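Local coordinates for hypothetical bacterial 6-phosphogluconolactonase (Bacteroides fragilis, PDB 3SCY), which is a putative 6-phosphogluconolactonase, a seven-bladed beta-propeller that probably hydrolyses 6-phosphogluconolactone to 6-phosphogluconate, the second step of the pentose phosphate pathway, at residues Cys159-Pro164 against His215-Ser220; Ile179-Ile184 against Glu203-Ala208; Lys223-Ile228 against Ile236-Ala241. One frame throughout, in Å; residues are numbered along the deposited sequence. Where two conformers were deposited one is given.

Contact 1. Residues Cys159-Pro164 against His215-Ser220; sequences CVRITP and HLIFNS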
ATOM      1  N   CYS A 159       5.095   4.093   4.517  1.00 16.44           N
ATOM      2  CA  CYS A 159       5.142   3.672   3.140  1.00 16.04           C
ATOM      3  C   CYS A 159       6.568   3.649   2.679  1.00 19.13           C
ATOM      4  O   CYS A 159       7.365   4.470   3.134  1.00 19.49           O
ATOM      5  CB  CYS A 159       4.305   4.615   2.276  1.00 16.27           C
ATOM      6  SG  CYS A 159       3.986   4.014   0.593  1.00 18.24           S
ATOM      7  N   VAL A 160       6.917   2.678   1.841  1.00 16.51           N
ATOM      8  CA  VAL A 160       8.208   2.585   1.194  1.00 15.55           C
ATOM      9  C   VAL A 160       7.947   2.251  -0.269  1.00 16.21           C
ATOM     10  O   VAL A 160       7.242   1.280  -0.570  1.00 17.70           O
ATOM     11  CB  VAL A 160       9.203   1.587   1.855  1.00 17.63           C
ATOM     12  CG1 VAL A 160       9.818   2.191   3.112  1.00 18.28           C
ATOM     13  CG2 VAL A 160       8.546   0.239   2.157  1.00 17.18           C
ATOM     14  N   ARG A 161       8.430   3.102  -1.183  1.00 16.89           N
ATOM     15  CA  ARG A 161       8.228   2.907  -2.617  1.00 16.47           C
ATOM     16  C   ARG A 161       9.501   3.021  -3.404  1.00 20.12           C
ATOM     17  O   ARG A 161      10.276   3.946  -3.188  1.00 19.97           O
ATOM     18  CB  ARG A 161       7.268   3.946  -3.214  1.00 18.09           C
ATOM     19  CG  ARG A 161       5.864   4.016  -2.607  1.00 19.61           C
ATOM     20  CD  ARG A 161       5.101   2.667  -2.623  1.00 21.98           C
ATOM     21  NE  ARG A 161       5.200   1.935  -3.887  1.00 24.20           N
ATOM     22  CZ  ARG A 161       4.467   2.182  -4.966  1.00 33.42           C
ATOM     23  NH1 ARG A 161       3.550   3.143  -4.951  1.00 27.64           N
ATOM     24  NH2 ARG A 161       4.643   1.468  -6.074  1.00 26.41           N
ATOM     25  N   ILE A 162       9.700   2.114  -4.368  1.00 18.20           N
ATOM     26  CA  ILE A 162      10.806   2.220  -5.300  1.00 18.34           C
ATOM     27  C   ILE A 162      10.301   3.083  -6.437  1.00 21.16           C
ATOM     28  O   ILE A 162       9.160   2.879  -6.878  1.00 21.16           O
ATOM     29  CB  ILE A 162      11.252   0.815  -5.717  1.00 21.57           C
ATOM     30  CG1 ILE A 162      11.856   0.108  -4.476  1.00 23.80           C
ATOM     31  CG2 ILE A 162      12.289   0.888  -6.887  1.00 23.69           C
ATOM     32  CD1 ILE A 162      11.960  -1.428  -4.565  1.00 37.33           C
ATOM     33  N   THR A 163      11.093   4.079  -6.874  1.00 18.95           N
ATOM     34  CA  THR A 163      10.686   5.013  -7.917  1.00 19.11           C
ATOM     35  C   THR A 163      10.546   4.287  -9.275  1.00 21.57           C
ATOM     36  O   THR A 163      11.190   3.254  -9.495  1.00 21.60           O
ATOM     37  CB  THR A 163      11.617   6.233  -7.975  1.00 21.92           C
ATOM     38  OG1 THR A 163      12.947   5.747  -8.067  1.00 20.89           O
ATOM     39  CG2 THR A 163      11.476   7.120  -6.726  1.00 22.38           C
ATOM     40  N   PRO A 164       9.769   4.848 -10.228  1.00 22.23           N
ATOM     41  CA  PRO A 164       9.555   4.145 -11.515  1.00 22.58           C
ATOM     42  C   PRO A 164      10.803   3.974 -12.369  1.00 26.55           C
ATOM     43  O   PRO A 164      10.776   3.216 -13.345  1.00 27.18           O
ATOM     44  CB  PRO A 164       8.548   5.032 -12.252  1.00 24.62           C
ATOM     45  CG  PRO A 164       7.941   5.872 -11.224  1.00 27.54           C
ATOM     46  CD  PRO A 164       8.918   6.057 -10.129  1.00 23.85           C
ATOM     47  N   HIS A 215       0.403   7.230   2.226  1.00 16.10           N
ATOM     48  CA  HIS A 215       0.802   6.400   1.095  1.00 15.19           C
ATOM     49  C   HIS A 215       1.117   7.226  -0.124  1.00 17.66           C
ATOM     50  O   HIS A 215       0.502   8.268  -0.340  1.00 16.84           O
ATOM     51  CB  HIS A 215      -0.293   5.367   0.751  1.00 14.75           C
ATOM     52  CG  HIS A 215      -0.355   4.179   1.667  1.00 16.94           C
ATOM     53  ND1 HIS A 215      -1.292   3.164   1.459  1.00 19.05           N
ATOM     54  CD2 HIS A 215       0.352   3.894   2.794  1.00 19.38           C
ATOM     55  CE1 HIS A 215      -1.069   2.262   2.411  1.00 19.08           C
ATOM     56  NE2 HIS A 215      -0.108   2.662   3.251  1.00 19.07           N
ATOM     57  N   LEU A 216       2.048   6.746  -0.937  1.00 15.51           N
ATOM     58  CA  LEU A 216       2.549   7.395  -2.156  1.00 16.20           C
ATOM     59  C   LEU A 216       2.429   6.472  -3.349  1.00 17.68           C
ATOM     60  O   LEU A 216       2.734   5.273  -3.238  1.00 17.65           O
ATOM     61  CB  LEU A 216       4.025   7.761  -1.950  1.00 16.96           C
ATOM     62  CG  LEU A 216       4.728   8.510  -3.115  1.00 19.71           C
ATOM     63  CD1 LEU A 216       4.281   9.989  -3.195  1.00 19.92           C
ATOM     64  CD2 LEU A 216       6.248   8.502  -2.907  1.00 21.04           C
ATOM     65  N   ILE A 217       2.006   7.044  -4.501  1.00 15.44           N
ATOM     66  CA  ILE A 217       1.882   6.317  -5.755  1.00 15.23           C
ATOM     67  C   ILE A 217       2.462   7.166  -6.880  1.00 18.26           C
ATOM     68  O   ILE A 217       2.622   8.392  -6.737  1.00 19.18           O
ATOM     69  CB  ILE A 217       0.450   5.875  -6.097  1.00 16.89           C
ATOM     70  CG1 ILE A 217      -0.469   7.138  -6.187  1.00 18.25           C
ATOM     71  CG2 ILE A 217      -0.084   4.838  -5.071  1.00 16.45           C
ATOM     72  CD1 ILE A 217      -1.826   6.901  -6.802  1.00 19.96           C
ATOM     73  N   PHE A 218       2.745   6.515  -8.000  1.00 17.15           N
ATOM     74  CA  PHE A 218       3.246   7.157  -9.220  1.00 17.62           C
ATOM     75  C   PHE A 218       2.288   6.905 -10.334  1.00 21.76           C
ATOM     76  O   PHE A 218       1.622   5.862 -10.331  1.00 20.44           O
ATOM     77  CB  PHE A 218       4.626   6.587  -9.635  1.00 19.48           C
ATOM     78  CG  PHE A 218       5.672   6.886  -8.600  1.00 20.82           C
ATOM     79  CD1 PHE A 218       6.398   8.069  -8.649  1.00 24.52           C
ATOM     80  CD2 PHE A 218       5.886   6.017  -7.536  1.00 23.75           C
ATOM     81  CE1 PHE A 218       7.329   8.373  -7.646  1.00 25.78           C
ATOM     82  CE2 PHE A 218       6.829   6.311  -6.555  1.00 26.41           C
ATOM     83  CZ  PHE A 218       7.517   7.495  -6.605  1.00 22.87           C
ATOM     84  N   ASN A 219       2.274   7.791 -11.339  1.00 19.51           N
ATOM     85  CA  ASN A 219       1.439   7.497 -12.502  1.00 19.87           C
ATOM     86  C   ASN A 219       2.180   6.479 -13.408  1.00 22.52           C
ATOM     87  O   ASN A 219       3.333   6.121 -13.129  1.00 21.67           O
ATOM     88  CB  ASN A 219       1.014   8.763 -13.256  1.00 19.41           C
ATOM     89  CG  ASN A 219       2.113   9.360 -14.081  1.00 26.28           C
ATOM     90  OD1 ASN A 219       3.293   9.269 -13.731  1.00 23.77           O
ATOM     91  ND2 ASN A 219       1.756   9.930 -15.206  1.00 25.69           N
ATOM     92  N   SER A 220       1.519   6.039 -14.484  1.00 21.02           N
ATOM     93  CA  SER A 220       2.055   5.001 -15.374  0.50 20.79           C
ATOM     94  C   SER A 220       3.379   5.364 -16.051  1.00 24.95           C
ATOM     95  O   SER A 220       4.223   4.482 -16.168  1.00 24.40           O
ATOM     96  CB  SER A 220       1.044   4.612 -16.446  0.50 24.23           C
ATOM     97  OG  SER A 220       0.643   5.731 -17.217  0.50 28.16           O
TER
HETATM   98  O   HOH W   1       2.415   3.268  -7.830  1.00 17.89           O
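The His215 ring meets Cys159 obliquely, CD2 lying 4.1 Å from Cys159 CB, while its ND1 is bonded to Asp263 in the next blade of the propeller. One residue on, the amide N of Leu216 points at Cys159 SG over 3.7 Å; the thiol, turned anti to its own backbone N (chi1 -168°), is placed by that torsion to face the amide and, as a soft acceptor, makes a long, weak bond. The carbonyl O of Leu216 takes Arg161 NH1 at 2.9 Å, almost in the guanidinium plane. The arginine reaches it because its chain bends at chi2 and chi3. Ile217 follows with CG2 beside the same NH1, and a water joins NH1 (3.1 Å) to the amide N of Phe218. The Phe218 ring carries Pro164 CD over its centre, a CH-pi contact 3.6 Å from the ring centroid; Arg161 CB stands at the ring edge and Thr163 CG2 meets CZ at 4.0 Å. The two strands run nearly parallel as first strands of successive blades, too far apart for backbone pairing. Instead, side chains of the first strand, and one water, engage backbone atoms of the second; at the proline end the contact is apolar.

Contact 2. Residues Ile179-Ile184 against Glu203-Ala208; sequences IHKFNI and EAFKVA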
ATOM      1  N   ILE A 179       9.068  12.957   3.267  1.00 21.97           N
ATOM      2  CA  ILE A 179       9.281  11.814   2.405  1.00 20.41           C
ATOM      3  C   ILE A 179      10.808  11.668   2.351  1.00 23.50           C
ATOM      4  O   ILE A 179      11.481  12.505   1.742  1.00 24.74           O
ATOM      5  CB  ILE A 179       8.642  11.943   1.008  1.00 22.44           C
ATOM      6  CG1 ILE A 179       7.112  12.179   1.119  1.00 22.97           C
ATOM      7  CG2 ILE A 179       8.946  10.676   0.177  1.00 22.14           C
ATOM      8  CD1 ILE A 179       6.448  12.743  -0.185  1.00 29.79           C
ATOM      9  N   HIS A 180      11.343  10.651   3.029  1.00 19.64           N
ATOM     10  CA  HIS A 180      12.781  10.375   3.063  1.00 19.63           C
ATOM     11  C   HIS A 180      13.225   9.757   1.734  1.00 22.20           C
ATOM     12  O   HIS A 180      12.488   8.966   1.148  1.00 22.00           O
ATOM     13  CB  HIS A 180      13.119   9.459   4.242  1.00 19.64           C
ATOM     14  CG  HIS A 180      12.697  10.037   5.550  1.00 22.71           C
ATOM     15  ND1 HIS A 180      13.457  11.014   6.194  1.00 25.07           N
ATOM     16  CD2 HIS A 180      11.620   9.740   6.312  1.00 23.26           C
ATOM     17  CE1 HIS A 180      12.793  11.300   7.305  1.00 24.61           C
ATOM     18  NE2 HIS A 180      11.692  10.553   7.429  1.00 24.71           N
ATOM     19  N   LYS A 181      14.411  10.161   1.238  1.00 18.83           N
ATOM     20  CA  LYS A 181      14.929   9.692  -0.041  1.00 18.53           C
ATOM     21  C   LYS A 181      16.219   8.882   0.126  1.00 22.58           C
ATOM     22  O   LYS A 181      17.156   9.317   0.818  1.00 22.67           O
ATOM     23  CB  LYS A 181      15.189  10.905  -0.956  1.00 20.39           C
ATOM     24  CG  LYS A 181      15.671  10.522  -2.358  1.00 23.35           C
ATOM     25  CD  LYS A 181      16.033  11.744  -3.199  1.00 24.89           C
ATOM     26  CE  LYS A 181      16.828  11.336  -4.419  1.00 27.28           C
ATOM     27  NZ  LYS A 181      17.130  12.518  -5.275  1.00 26.18           N
ATOM     28  N   PHE A 182      16.272   7.720  -0.543  1.00 20.08           N
ATOM     29  CA  PHE A 182      17.439   6.861  -0.572  1.00 20.10           C
ATOM     30  C   PHE A 182      17.789   6.486  -1.982  1.00 24.14           C
ATOM     31  O   PHE A 182      16.908   6.303  -2.834  1.00 22.51           O
ATOM     32  CB  PHE A 182      17.195   5.583   0.238  1.00 20.67           C
ATOM     33  CG  PHE A 182      16.944   5.837   1.701  1.00 21.46           C
ATOM     34  CD1 PHE A 182      15.661   6.116   2.165  1.00 22.31           C
ATOM     35  CD2 PHE A 182      17.993   5.842   2.609  1.00 23.30           C
ATOM     36  CE1 PHE A 182      15.435   6.372   3.520  1.00 23.26           C
ATOM     37  CE2 PHE A 182      17.771   6.116   3.958  1.00 25.91           C
ATOM     38  CZ  PHE A 182      16.494   6.387   4.403  1.00 24.01           C
ATOM     39  N   ASN A 183      19.081   6.365  -2.227  1.00 21.45           N
ATOM     40  CA  ASN A 183      19.598   5.841  -3.468  1.00 22.28           C
ATOM     41  C   ASN A 183      19.572   4.331  -3.357  1.00 25.27           C
ATOM     42  O   ASN A 183      19.954   3.786  -2.316  1.00 22.89           O
ATOM     43  CB  ASN A 183      21.044   6.327  -3.698  1.00 23.60           C
ATOM     44  CG  ASN A 183      21.233   7.810  -3.814  1.00 34.38           C
ATOM     45  OD1 ASN A 183      20.352   8.553  -4.232  1.00 33.17           O
ATOM     46  ND2 ASN A 183      22.387   8.294  -3.383  1.00 34.79           N
ATOM     47  N   ILE A 184      19.137   3.644  -4.410  1.00 20.99           N
ATOM     48  CA  ILE A 184      19.130   2.185  -4.436  1.00 21.03           C
ATOM     49  C   ILE A 184      20.363   1.637  -5.148  1.00 22.78           C
ATOM     50  O   ILE A 184      20.769   2.168  -6.192  1.00 24.02           O
ATOM     51  CB  ILE A 184      17.853   1.703  -5.158  1.00 24.31           C
ATOM     52  CG1 ILE A 184      16.668   1.698  -4.163  1.00 24.41           C
ATOM     53  CG2 ILE A 184      18.051   0.351  -5.871  1.00 27.25           C
ATOM     54  CD1 ILE A 184      15.315   1.377  -4.833  1.00 27.93           C
ATOM     55  N   GLU A 203      18.070  14.566   1.439  1.00 26.65           N
ATOM     56  CA  GLU A 203      17.762  13.408   2.289  1.00 24.80           C
ATOM     57  C   GLU A 203      16.252  13.245   2.477  1.00 25.79           C
ATOM     58  O   GLU A 203      15.789  12.152   2.800  1.00 23.82           O
ATOM     59  CB  GLU A 203      18.442  13.521   3.650  1.00 27.19           C
ATOM     60  CG  GLU A 203      19.917  13.161   3.586  1.00 37.90           C
ATOM     61  CD  GLU A 203      20.656  13.112   4.905  1.00 55.94           C
ATOM     62  OE1 GLU A 203      20.021  13.287   5.971  1.00 49.62           O
ATOM     63  OE2 GLU A 203      21.887  12.890   4.867  1.00 47.24           O
ATOM     64  N   ALA A 204      15.496  14.331   2.295  1.00 24.73           N
ATOM     65  CA  ALA A 204      14.050  14.290   2.453  1.00 24.06           C
ATOM     66  C   ALA A 204      13.383  15.429   1.735  1.00 27.99           C
ATOM     67  O   ALA A 204      13.986  16.479   1.511  1.00 27.37           O
ATOM     68  CB  ALA A 204      13.678  14.338   3.930  1.00 25.31           C
ATOM     69  N   PHE A 205      12.112  15.223   1.406  1.00 24.50           N
ATOM     70  CA  PHE A 205      11.216  16.254   0.893  1.00 24.39           C
ATOM     71  C   PHE A 205      10.267  16.590   2.018  1.00 29.38           C
ATOM     72  O   PHE A 205       9.767  15.693   2.687  1.00 28.07           O
ATOM     73  CB  PHE A 205      10.461  15.782  -0.369  1.00 24.66           C
ATOM     74  CG  PHE A 205      11.384  15.348  -1.482  1.00 25.07           C
ATOM     75  CD1 PHE A 205      12.032  16.288  -2.275  1.00 30.10           C
ATOM     76  CD2 PHE A 205      11.649  13.998  -1.703  1.00 23.82           C
ATOM     77  CE1 PHE A 205      12.908  15.890  -3.284  1.00 29.57           C
ATOM     78  CE2 PHE A 205      12.524  13.601  -2.727  1.00 26.39           C
ATOM     79  CZ  PHE A 205      13.162  14.557  -3.494  1.00 26.33           C
ATOM     80  N   LYS A 206      10.011  17.861   2.239  1.00 26.39           N
ATOM     81  CA  LYS A 206       9.136  18.282   3.320  1.00 26.46           C
ATOM     82  C   LYS A 206       7.764  18.635   2.768  1.00 28.73           C
ATOM     83  O   LYS A 206       7.673  19.225   1.692  1.00 28.62           O
ATOM     84  CB  LYS A 206       9.783  19.485   4.053  1.00 30.54           C
ATOM     85  CG  LYS A 206       8.995  20.064   5.242  1.00 40.52           C
ATOM     86  CD  LYS A 206       8.987  19.168   6.495  1.00 43.97           C
ATOM     87  CE  LYS A 206       8.422  19.865   7.717  1.00 46.51           C
ATOM     88  NZ  LYS A 206       6.999  20.287   7.543  1.00 37.81           N
ATOM     89  N   VAL A 207       6.698  18.259   3.493  1.00 24.56           N
ATOM     90  CA  VAL A 207       5.332  18.659   3.111  1.00 24.00           C
ATOM     91  C   VAL A 207       4.768  19.555   4.223  1.00 27.89           C
ATOM     92  O   VAL A 207       5.387  19.676   5.289  1.00 28.96           O
ATOM     93  CB  VAL A 207       4.374  17.496   2.732  1.00 25.38           C
ATOM     94  CG1 VAL A 207       4.899  16.709   1.522  1.00 24.44           C
ATOM     95  CG2 VAL A 207       4.108  16.576   3.918  1.00 24.50           C
ATOM     96  N   ALA A 208       3.614  20.205   3.976  1.00 25.74           N
ATOM     97  CA  ALA A 208       3.012  21.143   4.929  1.00 26.98           C
ATOM     98  C   ALA A 208       2.913  20.549   6.355  1.00 30.84           C
ATOM     99  O   ALA A 208       2.484  19.402   6.500  1.00 29.55           O
ATOM    100  CB  ALA A 208       1.636  21.584   4.447  1.00 27.97           C
TER
HETATM  101  O   HOH W   2      17.223   9.878   3.631  1.00 27.59           O
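Two aromatic rings flank the pairing of Ile179-Ile184 with Glu203-Ala208, the antiparallel third and fourth strands in the outer half of a propeller blade. The His180 imidazole has the carbonyl O of Glu203 near its plane at the edge, and Ala204 CB approaches it obliquely, 4.0 Å from ND1; Phe142 stacks on this ring and Asp173 binds its NE2. On the other side of the sheet the Phe205 ring is met obliquely by Lys181 CD, 4.0 Å from CE2. A third ring, Phe182, has a water over one face, displaced toward the rim. Ile179 and Phe205 form a hydrogen-bonded pair: Ile179 N gives to Phe205 O, and Phe205 N returns to Ile179 O at 2.8 Å. His180 and Ala204 form the adjoining non-hydrogen-bonded pair, and the small methyl of Ala204 suits a place beside the imidazole. Lys181 sends CG anti to its backbone N (chi1 -177°) and stays extended beyond it, which takes its chain obliquely across the Phe205 ring, with CB and CD nearest to it, and carries NZ on to the carbonyl oxygens of Thr201 and Gly243. Ile179, branched and apolar, suits the buried side that faces the next blade. At Glu203 the chain turns a corner, and its carbonyl is gripped twice: Lys181 N approaches at 2.9 Å from above the carbonyl plane, and the water that lies over Phe182 donates to Glu203 O at 2.8 Å and to Lys181 O at 2.9 Å.

Contact 3. Residues Lys223-Ile228 against Ile236-Ala241; sequences KFAYLI and IAFRYA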
ATOM      1  N   LYS A 223       5.984  10.256 -14.397  1.00 23.42           N
ATOM      2  CA  LYS A 223       6.238  11.709 -14.429  1.00 23.34           C
ATOM      3  C   LYS A 223       5.506  12.458 -13.305  1.00 23.98           C
ATOM      4  O   LYS A 223       5.783  13.635 -13.061  1.00 25.30           O
ATOM      5  CB  LYS A 223       5.838  12.305 -15.795  1.00 27.54           C
ATOM      6  CG  LYS A 223       6.771  11.866 -16.923  1.00 35.76           C
ATOM      7  CD  LYS A 223       6.214  12.153 -18.336  1.00 51.68           C
ATOM      8  CE  LYS A 223       6.184  13.606 -18.775  1.00 65.80           C
ATOM      9  NZ  LYS A 223       4.942  14.306 -18.328  1.00 70.12           N
ATOM     10  N   PHE A 224       4.556  11.792 -12.627  1.00 20.93           N
ATOM     11  CA  PHE A 224       3.812  12.403 -11.537  1.00 20.66           C
ATOM     12  C   PHE A 224       3.695  11.429 -10.395  1.00 23.62           C
ATOM     13  O   PHE A 224       3.660  10.214 -10.624  1.00 22.94           O
ATOM     14  CB  PHE A 224       2.404  12.822 -11.978  1.00 23.03           C
ATOM     15  CG  PHE A 224       2.395  13.900 -13.033  1.00 23.46           C
ATOM     16  CD1 PHE A 224       2.664  15.220 -12.700  1.00 26.48           C
ATOM     17  CD2 PHE A 224       2.192  13.583 -14.366  1.00 26.15           C
ATOM     18  CE1 PHE A 224       2.690  16.216 -13.682  1.00 28.06           C
ATOM     19  CE2 PHE A 224       2.210  14.578 -15.353  1.00 30.11           C
ATOM     20  CZ  PHE A 224       2.473  15.884 -15.005  1.00 29.07           C
ATOM     21  N   ALA A 225       3.651  11.959  -9.174  1.00 21.17           N
ATOM     22  CA  ALA A 225       3.438  11.169  -7.969  1.00 19.99           C
ATOM     23  C   ALA A 225       2.321  11.807  -7.170  1.00 20.65           C
ATOM     24  O   ALA A 225       2.067  13.013  -7.279  1.00 19.10           O
ATOM     25  CB  ALA A 225       4.713  11.078  -7.145  1.00 20.74           C
ATOM     26  N   TYR A 226       1.644  11.004  -6.356  1.00 17.39           N
ATOM     27  CA  TYR A 226       0.514  11.476  -5.562  1.00 16.77           C
ATOM     28  C   TYR A 226       0.608  10.912  -4.175  1.00 18.45           C
ATOM     29  O   TYR A 226       0.836   9.711  -4.008  1.00 18.28           O
ATOM     30  CB  TYR A 226      -0.822  11.085  -6.218  1.00 17.87           C
ATOM     31  CG  TYR A 226      -0.945  11.657  -7.608  1.00 18.57           C
ATOM     32  CD1 TYR A 226      -1.512  12.912  -7.819  1.00 20.63           C
ATOM     33  CD2 TYR A 226      -0.540  10.926  -8.719  1.00 18.60           C
ATOM     34  CE1 TYR A 226      -1.577  13.468  -9.098  1.00 21.12           C
ATOM     35  CE2 TYR A 226      -0.597  11.468 -10.001  1.00 20.00           C
ATOM     36  CZ  TYR A 226      -1.136  12.730 -10.187  1.00 22.63           C
ATOM     37  OH  TYR A 226      -1.208  13.236 -11.458  1.00 23.12           O
ATOM     38  N   LEU A 227       0.483  11.784  -3.190  1.00 18.07           N
ATOM     39  CA  LEU A 227       0.564  11.414  -1.796  1.00 17.17           C
ATOM     40  C   LEU A 227      -0.747  11.658  -1.079  1.00 18.17           C
ATOM     41  O   LEU A 227      -1.340  12.722  -1.263  1.00 18.54           O
ATOM     42  CB  LEU A 227       1.668  12.276  -1.134  1.00 18.09           C
ATOM     43  CG  LEU A 227       1.788  12.257   0.384  1.00 20.58           C
ATOM     44  CD1 LEU A 227       2.340  10.918   0.881  1.00 19.62           C
ATOM     45  CD2 LEU A 227       2.688  13.420   0.880  1.00 22.14           C
ATOM     46  N   ILE A 228      -1.179  10.689  -0.255  1.00 16.54           N
ATOM     47  CA  ILE A 228      -2.357  10.859   0.582  0.50 16.24           C
ATOM     48  C   ILE A 228      -1.851  11.124   1.996  1.00 19.68           C
ATOM     49  O   ILE A 228      -1.035  10.347   2.517  1.00 18.06           O
ATOM     50  CB  ILE A 228      -3.408   9.709   0.508  0.50 18.01           C
ATOM     51  CG1 ILE A 228      -4.672  10.105   1.305  0.50 19.06           C
ATOM     52  CG2 ILE A 228      -2.834   8.340   0.979  0.50 17.44           C
ATOM     53  CD1 ILE A 228      -5.877   9.266   1.090  0.50 23.08           C
ATOM     54  N   ILE A 236      -1.501  15.453  -2.190  1.00 19.70           N
ATOM     55  CA  ILE A 236      -0.492  16.315  -2.773  1.00 19.78           C
ATOM     56  C   ILE A 236      -0.049  15.675  -4.083  1.00 22.06           C
ATOM     57  O   ILE A 236       0.302  14.480  -4.124  1.00 21.30           O
ATOM     58  CB  ILE A 236       0.697  16.589  -1.832  1.00 23.30           C
ATOM     59  CG1 ILE A 236       0.198  17.278  -0.535  1.00 23.31           C
ATOM     60  CG2 ILE A 236       1.726  17.472  -2.545  1.00 24.68           C
ATOM     61  CD1 ILE A 236       1.331  17.489   0.524  1.00 26.66           C
ATOM     62  N   ALA A 237      -0.113  16.469  -5.159  1.00 22.61           N
ATOM     63  CA  ALA A 237       0.342  16.076  -6.482  1.00 22.02           C
ATOM     64  C   ALA A 237       1.730  16.622  -6.696  1.00 24.86           C
ATOM     65  O   ALA A 237       2.010  17.775  -6.358  1.00 24.41           O
ATOM     66  CB  ALA A 237      -0.601  16.607  -7.557  1.00 23.95           C
ATOM     67  N   PHE A 238       2.603  15.787  -7.220  1.00 21.28           N
ATOM     68  CA  PHE A 238       3.972  16.153  -7.520  1.00 21.96           C
ATOM     69  C   PHE A 238       4.378  15.810  -8.896  1.00 26.12           C
ATOM     70  O   PHE A 238       3.952  14.783  -9.445  1.00 24.22           O
ATOM     71  CB  PHE A 238       4.960  15.353  -6.620  1.00 22.54           C
ATOM     72  CG  PHE A 238       4.822  15.461  -5.125  1.00 22.98           C
ATOM     73  CD1 PHE A 238       4.054  14.540  -4.415  1.00 23.80           C
ATOM     74  CD2 PHE A 238       5.585  16.377  -4.407  1.00 24.09           C
ATOM     75  CE1 PHE A 238       3.970  14.600  -3.026  1.00 24.47           C
ATOM     76  CE2 PHE A 238       5.529  16.415  -3.012  1.00 25.72           C
ATOM     77  CZ  PHE A 238       4.713  15.540  -2.331  1.00 24.27           C
ATOM     78  N   ARG A 239       5.276  16.632  -9.437  1.00 25.20           N
ATOM     79  CA  ARG A 239       5.964  16.313 -10.667  0.50 25.44           C
ATOM     80  C   ARG A 239       7.124  15.433 -10.205  1.00 28.34           C
ATOM     81  O   ARG A 239       7.741  15.742  -9.171  1.00 27.46           O
ATOM     82  CB  ARG A 239       6.412  17.605 -11.387  0.50 29.17           C
ATOM     83  CG  ARG A 239       7.042  17.365 -12.745  0.50 43.23           C
ATOM     84  CD  ARG A 239       7.117  18.629 -13.589  0.50 51.41           C
ATOM     85  NE  ARG A 239       6.346  18.495 -14.828  0.50 51.75           N
ATOM     86  CZ  ARG A 239       5.119  18.974 -15.003  0.50 58.01           C
ATOM     87  NH1 ARG A 239       4.516  19.649 -14.031  0.50 42.76           N
ATOM     88  NH2 ARG A 239       4.490  18.798 -16.158  0.50 43.55           N
ATOM     89  N   TYR A 240       7.374  14.306 -10.874  1.00 24.95           N
ATOM     90  CA  TYR A 240       8.497  13.444 -10.493  1.00 24.53           C
ATOM     91  C   TYR A 240       9.448  13.277 -11.677  1.00 29.16           C
ATOM     92  O   TYR A 240       9.020  12.920 -12.768  1.00 27.91           O
ATOM     93  CB  TYR A 240       8.102  12.048  -9.934  1.00 25.17           C
ATOM     94  CG  TYR A 240       9.337  11.199  -9.713  1.00 26.45           C
ATOM     95  CD1 TYR A 240      10.132  11.371  -8.585  1.00 29.37           C
ATOM     96  CD2 TYR A 240       9.781  10.312 -10.690  1.00 26.41           C
ATOM     97  CE1 TYR A 240      11.338  10.686  -8.435  1.00 29.27           C
ATOM     98  CE2 TYR A 240      10.970   9.599 -10.538  1.00 27.85           C
ATOM     99  CZ  TYR A 240      11.739   9.781  -9.403  1.00 33.96           C
ATOM    100  OH  TYR A 240      12.920   9.087  -9.267  1.00 31.99           O
ATOM    101  N   ALA A 241      10.748  13.514 -11.451  1.00 28.26           N
ATOM    102  CA  ALA A 241      11.788  13.305 -12.472  1.00 29.07           C
ATOM    103  C   ALA A 241      13.124  13.245 -11.819  1.00 32.96           C
ATOM    104  O   ALA A 241      13.417  14.086 -10.980  1.00 31.26           O
ATOM    105  CB  ALA A 241      11.788  14.422 -13.517  1.00 31.32           C
TER
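A beta hairpin within one propeller blade brings Lys223-Ile228 against Ile236-Ala241, the second and third strands of a four-stranded antiparallel sheet. Five backbone bonds hold the pair together. Ala225 and Phe238 exchange two, Leu227 and Ile236 two more, and Tyr240 N closes the series on Lys223 O at 2.8 Å, almost straight at the hydrogen (178°) although it comes from above the carbonyl plane. Between them lie the non-hydrogen-bonded pairs Phe224 with Arg239 and Tyr226 with Ala237, and all four of these side chains share one face of the sheet. There Phe224 and Arg239 run side by side in the same direction. In the arginine conformer given, one of two, the ring presents CE1 and CZ to one guanidinium face, CZ lying 3.7 Å from NH2, with the two planes 73° apart; this contact is therefore tentative. The long arginine suits this exposed position because its extended methylenes rise from the sheet beside Phe224, and the bend at chi3 turns the guanidinium face to the ring. Further along, Tyr226 CE1 packs on Ala237 CB at 3.6 Å; the small methyl fits beside the broad tyrosine ring, whose hydroxyl is bonded to Gly294 O. The other face is apolar. Phe238 receives Leu227 CB at its ring edge, 3.8 Å from CE1, and Ala225 O also lies in the ring plane, while Ile236 CG2 of the same strand lies over one face, displaced toward the rim. The compact Ala225 meets the CB atoms of Phe238 and Tyr240. Around the hairpin, strand 213-218 pairs with 224-229 on one side and strand 244-252 with 234-241 on the other; Tyr226 packs on strand 261-266 of the following blade.

From the N terminus, Cys159-Pro164 begins contact 1 on the first strand of one blade. The chain then makes contact 2, where strand 178-184 meets strand 197-206, and this smaller loop closes wholly within the larger one that contact 1 closes at His215-Ser220, on the first strand of the next blade. Contact 3 follows in series as a hairpin of that second blade; no loops cross. Contacts 2 and 3 thus each lie within a blade, and contact 1 joins the two. Contact 1 adjoins contact 3 through neighbouring strands 213-218 and 224-229, while Ile179 and Val207 of contact 2 pack against Leu227, Ile236 and Phe238 of contact 3.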